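Local coordinates for protein lytic chitin monooxygenase (Enterococcus faecalis, PDB 4A02) that uses a copper centre to cleave the glycosidic bonds of crystalline chitin oxidatively, working in synergy with a chitinase, at residues N40-T44 with G45-S49; Y94-K97 with N98-P102; P105-I108 with K109-D112. All coordinates share one frame; numbering follows the deposited sequence.

Interaction 1: N40-T44 with G45-S49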
loop_
_atom_site.group_PDB
_atom_site.type_symbol
_atom_site.label_atom_id
_atom_site.label_comp_id
_atom_site.label_asym_id
_atom_site.label_seq_id
_atom_site.Cartn_x
_atom_site.Cartn_y
_atom_site.Cartn_z
ATOM N N ASN A 40 -3.189 -0.392 13.633
ATOM C CA ASN A 40 -2.206 0.436 14.313
ATOM C C ASN A 40 -0.834 -0.200 14.407
ATOM O O ASN A 40 -0.133 0.016 15.379
ATOM C CB ASN A 40 -2.682 0.880 15.738
ATOM C CG ASN A 40 -1.941 2.162 16.123
ATOM O OD1 ASN A 40 -1.605 2.995 15.284
ATOM N ND2 ASN A 40 -1.744 2.288 17.428
ATOM N N THR A 41 -0.443 -0.930 13.375
ATOM C CA THR A 41 0.909 -1.446 13.246
ATOM C C THR A 41 1.616 -0.548 12.257
ATOM O O THR A 41 1.265 -0.542 11.075
ATOM C CB THR A 41 0.922 -2.890 12.768
ATOM O OG1 THR A 41 0.213 -3.723 13.678
ATOM C CG2 THR A 41 2.329 -3.449 12.674
ATOM N N PHE A 42 2.594 0.223 12.728
ATOM C CA PHE A 42 3.356 1.128 11.880
ATOM C C PHE A 42 4.830 1.069 12.319
ATOM O O PHE A 42 5.389 2.064 12.753
ATOM C CB PHE A 42 2.820 2.529 11.937
ATOM C CG PHE A 42 1.442 2.721 11.330
ATOM C CD1 PHE A 42 1.311 2.961 9.974
ATOM C CD2 PHE A 42 0.306 2.642 12.093
ATOM C CE1 PHE A 42 0.067 3.117 9.406
ATOM C CE2 PHE A 42 -0.931 2.803 11.513
ATOM C CZ PHE A 42 -1.062 3.039 10.164
ATOM N N ILE A 43 5.434 -0.100 12.172
ATOM C CA ILE A 43 6.757 -0.349 12.708
ATOM C C ILE A 43 7.806 0.120 11.696
ATOM O O ILE A 43 7.788 -0.270 10.533
ATOM C CB ILE A 43 6.949 -1.841 12.995
ATOM C CG1 ILE A 43 5.898 -2.376 13.986
ATOM C CG2 ILE A 43 8.365 -2.157 13.428
ATOM C CD1 ILE A 43 5.720 -3.866 13.926
ATOM N N THR A 44 8.711 0.976 12.165
ATOM C CA THR A 44 9.730 1.510 11.267
ATOM C C THR A 44 10.535 0.388 10.659
ATOM O O THR A 44 10.961 -0.556 11.326
ATOM C CB THR A 44 10.626 2.476 12.027
ATOM O OG1 THR A 44 9.774 3.562 12.387
ATOM C CG2 THR A 44 11.785 2.980 11.198
ATOM N N GLY A 45 10.696 0.467 9.322
ATOM C CA GLY A 45 11.374 -0.539 8.574
ATOM C C GLY A 45 10.600 -1.781 8.275
ATOM O O GLY A 45 11.133 -2.702 7.648
ATOM N N LYS A 46 9.342 -1.798 8.705
ATOM C CA LYS A 46 8.471 -2.936 8.534
ATOM C C LYS A 46 7.100 -2.516 8.037
ATOM O O LYS A 46 6.110 -3.189 8.247
ATOM C CB LYS A 46 8.338 -3.777 9.801
ATOM C CG LYS A 46 9.758 -4.306 10.222
ATOM C CD LYS A 46 9.727 -5.555 10.948
ATOM C CE LYS A 46 11.242 -5.956 11.027
ATOM N NZ LYS A 46 11.716 -7.081 10.136
ATOM N N LEU A 47 7.033 -1.353 7.361
ATOM C CA LEU A 47 5.724 -0.909 6.829
ATOM C C LEU A 47 5.312 -1.781 5.665
ATOM O O LEU A 47 4.175 -2.266 5.579
ATOM C CB LEU A 47 5.792 0.562 6.391
ATOM C CG LEU A 47 6.026 1.567 7.522
ATOM C CD1 LEU A 47 5.842 2.973 6.924
ATOM C CD2 LEU A 47 5.146 1.337 8.702
ATOM N N ALA A 48 6.192 -1.983 4.682
ATOM C CA ALA A 48 5.773 -2.709 3.468
ATOM C C ALA A 48 5.422 -4.163 3.757
ATOM O O ALA A 48 4.544 -4.719 3.092
ATOM C CB ALA A 48 6.838 -2.585 2.412
ATOM N N SER A 49 6.080 -4.801 4.739
ATOM C CA SER A 49 5.772 -6.162 5.085
ATOM C C SER A 49 4.744 -6.295 6.241
ATOM O O SER A 49 4.331 -7.407 6.524
ATOM C CB SER A 49 7.017 -6.874 5.575
ATOM O OG SER A 49 7.481 -6.400 6.812
HETATM O O HOH W 1 4.519 -2.107 10.367
#

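Interaction 2: Y94-K97 with N98-P102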
loop_
_atom_site.group_PDB
_atom_site.type_symbol
_atom_site.label_atom_id
_atom_site.label_comp_id
_atom_site.label_asym_id
_atom_site.label_seq_id
_atom_site.Cartn_x
_atom_site.Cartn_y
_atom_site.Cartn_z
ATOM N N TYR A 94 -1.817 7.226 3.266
ATOM C CA TYR A 94 -0.696 8.081 3.622
ATOM C C TYR A 94 0.216 8.233 2.435
ATOM O O TYR A 94 0.256 7.325 1.586
ATOM C CB TYR A 94 0.081 7.448 4.799
ATOM C CG TYR A 94 -0.732 7.071 5.996
ATOM C CD1 TYR A 94 -1.465 5.858 5.999
ATOM C CD2 TYR A 94 -0.812 7.855 7.123
ATOM C CE1 TYR A 94 -2.215 5.475 7.087
ATOM C CE2 TYR A 94 -1.601 7.467 8.230
ATOM C CZ TYR A 94 -2.307 6.253 8.167
ATOM O OH TYR A 94 -3.076 5.902 9.269
ATOM N N ILE A 95 1.027 9.295 2.369
ATOM C CA ILE A 95 2.019 9.414 1.342
ATOM C C ILE A 95 3.274 10.063 1.924
ATOM O O ILE A 95 3.188 10.998 2.744
ATOM C CB ILE A 95 1.516 10.154 0.093
ATOM C CG1 ILE A 95 2.486 10.024 -1.071
ATOM C CG2 ILE A 95 1.182 11.602 0.385
ATOM C CD1 ILE A 95 1.935 10.571 -2.370
ATOM N N THR A 96 4.436 9.605 1.493
ATOM C CA THR A 96 5.684 10.201 1.883
ATOM C C THR A 96 5.713 11.689 1.584
ATOM O O THR A 96 5.130 12.157 0.602
ATOM C CB THR A 96 6.865 9.501 1.138
ATOM O OG1 THR A 96 6.526 9.319 -0.230
ATOM C CG2 THR A 96 7.182 8.154 1.731
ATOM N N LYS A 97 6.423 12.428 2.429
ATOM C CA LYS A 97 6.743 13.831 2.224
ATOM C C LYS A 97 7.856 13.972 1.207
ATOM O O LYS A 97 8.779 13.153 1.140
ATOM C CB LYS A 97 7.165 14.448 3.571
ATOM C CG LYS A 97 6.108 14.343 4.625
ATOM C CD LYS A 97 6.654 14.635 6.008
ATOM C CE LYS A 97 6.452 15.965 6.312
ATOM N NZ LYS A 97 5.210 16.313 7.014
ATOM N N ASN A 98 7.832 15.092 0.450
ATOM C CA ASN A 98 9.000 15.402 -0.366
ATOM C C ASN A 98 10.242 15.403 0.506
ATOM O O ASN A 98 10.246 15.946 1.618
ATOM C CB ASN A 98 8.870 16.777 -1.035
ATOM C CG ASN A 98 7.975 16.824 -2.228
ATOM O OD1 ASN A 98 7.669 15.796 -2.884
ATOM N ND2 ASN A 98 7.579 18.020 -2.581
ATOM N N GLY A 99 11.315 14.812 -0.011
ATOM C CA GLY A 99 12.599 14.758 0.690
ATOM C C GLY A 99 12.822 13.558 1.541
ATOM O O GLY A 99 13.898 13.416 2.120
ATOM N N TRP A 100 11.840 12.649 1.651
ATOM C CA TRP A 100 12.060 11.383 2.272
ATOM C C TRP A 100 13.218 10.665 1.572
ATOM O O TRP A 100 13.496 10.877 0.402
ATOM C CB TRP A 100 10.776 10.545 2.272
ATOM C CG TRP A 100 10.465 9.941 0.916
ATOM C CD1 TRP A 100 9.957 10.578 -0.181
ATOM C CD2 TRP A 100 10.681 8.572 0.534
ATOM N NE1 TRP A 100 9.867 9.704 -1.236
ATOM C CE2 TRP A 100 10.273 8.459 -0.809
ATOM C CE3 TRP A 100 11.160 7.440 1.191
ATOM C CZ2 TRP A 100 10.342 7.256 -1.500
ATOM C CZ3 TRP A 100 11.215 6.239 0.508
ATOM C CH2 TRP A 100 10.800 6.164 -0.818
ATOM N N ASN A 101 13.879 9.778 2.321
ATOM C CA ASN A 101 15.111 9.170 1.807
ATOM C C ASN A 101 14.792 7.800 1.182
ATOM O O ASN A 101 14.437 6.859 1.914
ATOM C CB ASN A 101 16.121 9.020 2.949
ATOM C CG ASN A 101 17.465 8.656 2.424
ATOM O OD1 ASN A 101 17.605 7.848 1.512
ATOM N ND2 ASN A 101 18.488 9.204 3.049
ATOM N N PRO A 102 14.901 7.664 -0.135
ATOM C CA PRO A 102 14.503 6.438 -0.791
ATOM C C PRO A 102 15.490 5.303 -0.633
ATOM O O PRO A 102 15.256 4.211 -1.149
ATOM C CB PRO A 102 14.381 6.866 -2.261
ATOM C CG PRO A 102 15.473 7.908 -2.385
ATOM C CD PRO A 102 15.363 8.676 -1.108
#

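Interaction 3: P105-I108 with K109-D112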
loop_
_atom_site.group_PDB
_atom_site.type_symbol
_atom_site.label_atom_id
_atom_site.label_comp_id
_atom_site.label_asym_id
_atom_site.label_seq_id
_atom_site.Cartn_x
_atom_site.Cartn_y
_atom_site.Cartn_z
ATOM N N PRO A 105 15.181 2.728 5.406
ATOM C CA PRO A 105 13.934 2.048 5.749
ATOM C C PRO A 105 12.779 3.049 5.926
ATOM O O PRO A 105 12.931 4.164 6.434
ATOM C CB PRO A 105 14.304 1.338 7.070
ATOM C CG PRO A 105 15.770 1.129 6.986
ATOM C CD PRO A 105 16.304 2.392 6.345
ATOM N N LEU A 106 11.577 2.606 5.553
ATOM C CA LEU A 106 10.392 3.417 5.658
ATOM C C LEU A 106 9.993 3.646 7.107
ATOM O O LEU A 106 9.934 2.750 7.910
ATOM C CB LEU A 106 9.223 2.788 4.914
ATOM C CG LEU A 106 9.373 2.664 3.411
ATOM C CD1 LEU A 106 8.204 1.867 2.824
ATOM C CD2 LEU A 106 9.485 4.010 2.707
ATOM N N ASP A 107 9.621 4.896 7.417
ATOM C CA ASP A 107 9.209 5.319 8.733
ATOM C C ASP A 107 7.955 6.167 8.566
ATOM O O ASP A 107 7.966 7.110 7.792
ATOM C CB ASP A 107 10.343 6.095 9.399
ATOM C CG ASP A 107 10.078 6.524 10.822
ATOM O OD1 ASP A 107 8.914 6.715 11.220
ATOM O OD2 ASP A 107 11.117 6.697 11.549
ATOM N N ILE A 108 6.865 5.813 9.253
ATOM C CA ILE A 108 5.604 6.523 9.081
ATOM C C ILE A 108 5.718 7.999 9.442
ATOM O O ILE A 108 4.905 8.790 8.946
ATOM C CB ILE A 108 4.456 5.820 9.831
ATOM C CG1 ILE A 108 3.069 6.155 9.285
ATOM C CG2 ILE A 108 4.556 6.067 11.345
ATOM C CD1 ILE A 108 2.803 5.686 7.898
ATOM N N LYS A 109 6.683 8.389 10.248
ATOM C CA LYS A 109 6.829 9.811 10.570
ATOM C C LYS A 109 7.135 10.624 9.330
ATOM O O LYS A 109 6.948 11.843 9.328
ATOM C CB LYS A 109 7.964 10.022 11.589
ATOM C CG LYS A 109 9.414 9.962 11.032
ATOM C CD LYS A 109 10.499 10.078 12.116
ATOM C CE LYS A 109 11.917 9.827 11.679
ATOM N NZ LYS A 109 13.049 10.029 12.561
ATOM N N ASN A 110 7.657 9.981 8.276
ATOM C CA ASN A 110 8.012 10.641 7.028
ATOM C C ASN A 110 6.861 10.731 6.038
ATOM O O ASN A 110 7.096 11.110 4.882
ATOM C CB ASN A 110 9.199 9.946 6.398
ATOM C CG ASN A 110 10.432 10.067 7.246
ATOM O OD1 ASN A 110 10.659 11.076 7.883
ATOM N ND2 ASN A 110 11.228 8.977 7.273
ATOM N N PHE A 111 5.657 10.407 6.482
ATOM C CA PHE A 111 4.436 10.411 5.690
ATOM C C PHE A 111 3.449 11.429 6.254
ATOM O O PHE A 111 3.427 11.667 7.465
ATOM C CB PHE A 111 3.756 9.059 5.662
ATOM C CG PHE A 111 4.468 7.906 5.010
ATOM C CD1 PHE A 111 5.646 7.387 5.466
ATOM C CD2 PHE A 111 3.879 7.286 3.897
ATOM C CE1 PHE A 111 6.230 6.273 4.895
ATOM C CE2 PHE A 111 4.468 6.180 3.297
ATOM C CZ PHE A 111 5.655 5.678 3.800
ATOM N N ASP A 112 2.588 11.919 5.374
ATOM C CA ASP A 112 1.368 12.628 5.749
ATOM C C ASP A 112 0.183 11.717 5.497
ATOM O O ASP A 112 0.119 11.033 4.473
ATOM C CB ASP A 112 1.170 13.898 4.916
ATOM C CG ASP A 112 2.256 14.972 5.144
ATOM O OD1 ASP A 112 2.756 15.067 6.274
ATOM O OD2 ASP A 112 2.578 15.674 4.180
HETATM O O HOH W 2 10.483 6.870 5.127
#

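Interaction 1: N40-T44 with G45-S49
With chi1 at -58°, Ile-43 keeps CG1 beside its backbone N and so sets its CG2 methyl anti to that nitrogen, facing Lys-46 across the mouth of a type II beta turn that runs from Ile-43 to Lys-46. The turn lies in the long loop between strands 36-38 and 69-71, and illustrates how a tight reversal can combine a backbone bond with small apolar contacts. Across the mouth, Ile-43 CG2 rests 4.0 Å from Lys-46 CB. Lys-46 swings CG to the side of its own backbone N (chi1 -60°), which leaves that atom 4.1 Å from Ile-43 CG2, while the rest of the aminoalkyl chain continues away from the isoleucine and bends at its last torsion. The closing bond runs from Lys-46 N to Ile-43 O at 2.8 Å, with the donor above the carbonyl plane. Gly-45 takes the third position of the turn, where the positive phi of 78° favours a residue without a side chain. A bridging water adds a second polar link: it accepts from Ile-43 N at 2.9 Å and donates to Lys-46 O, also at 2.9 Å, tying the two ends of the turn together beside the direct bond. Just beyond, Leu-47 is buried and its side chain leans back toward Phe-42, its CD2 methyl lying obliquely to the ring. The peptide oxygen of Leu-47 is held by Tyr-145 OH, which ties the loop to strand 142-150. That same CD2 methyl sits 3.6 Å from Phe-42 C and 4.2 Å from Phe-42 CB.

Interaction 2: Y94-K97 with N98-P102
Thr-96 lies over the indole of Trp-100, the two side chains meeting as a CH-pi contact at the end of strand 88-96. Thr-96 CB stands 3.6 Å from the centroid of the five-membered ring and 14° off its normal, so it sits almost squarely over that ring. The methyl reaches along the same face toward the six-membered ring, with CG2 3.7 Å from Trp-100 CD2, while OG1 lies above the pyrrole side. The indole gets there because Trp-100 CG takes the crowded position between its own backbone N and carbonyl carbon (chi1 76°), bringing the ring back against Thr-96. On the opposite face, Pro-102 N lies 3.9 Å above the ring plane, near the rim.

A type II beta turn from Lys-97 to Trp-100 sets this geometry, closed by a bond from Trp-100 N to Lys-97 O at 3.1 Å. The same carbonyl oxygen approaches the ring edge, 3.1 Å from Trp-100 CD1. Gly-99 supplies the positive phi that the turn requires.

The polar ends are engaged beyond the pair: Trp-100 NE1 bonds to Tyr-141 O, and Thr-96 OG1, though over the face, bonds not to the ring but to His-142 ND1 and Val-143 N. With the threonine hydroxyl and the indole N-H both held, CB and CG2 make an apolar contact of dispersion, and the polar bonds fix both groups in rotation.

Interaction 3: P105-I108 with K109-D112
Ile-108 to Asn-110 form a short 3-10 turn, flanked by Asp-107 and Phe-111, in which Asn-110 N bonds to Asp-107 O at 2.9 Å and Phe-111 N to Ile-108 O at 3.0 Å, before the chain enters strand 111-120. An Asx turn starts it: with CG trans to its backbone N (chi1 -176°), Asp-107 places OD1 3.0 Å from Lys-109 N, the amide meeting the carboxylate from above its plane in a nearly straight bond (165°). The extended chain of Lys-109 crosses the same carboxylate at a slant. Its CE lies 3.2 Å from Asp-107 OD2, and its ammonium completes only a long salt bridge to that oxygen, so the aliphatic chain makes the closer approach.

Phe-111 is buried, touching Tyr-94 and Thr-96 of strand 88-96. Its side chain is crossed at about a right angle by Ile-108, whose CD1 methyl lies over one face of the ring near the rim, while Leu-106 CD2 approaches obliquely. A bridging water accepts from Asp-107 N and from Asn-110 ND2, joining the start of the turn to the asparagine amide. At the edge of the phenyl ring, in its plane, Asp-107 O comes 3.3 Å from Phe-111 CD1.

In the fold
Interactions 2 and 3 bracket the connection between neighbouring antiparallel strands 88-96 and 111-120, their centres about 7 Å apart. Asp-112 joins them twice: its N lies 2.8 Å from Ile-95 O, a probable hydrogen bond, and its OD1 forms a salt bridge with Lys-97 NZ, also at 2.8 Å. Interaction 1, centred about 9 Å from interaction 3, packs against that connection, with Gly-45 N 2.8 Å from Leu-106 O, again a probable hydrogen bond. Phe-42 also meets Tyr-94 of interaction 2 edge-to-face. All three lie away from the copper ligands His-1 and His-86 and join loops to the strands of the sheet.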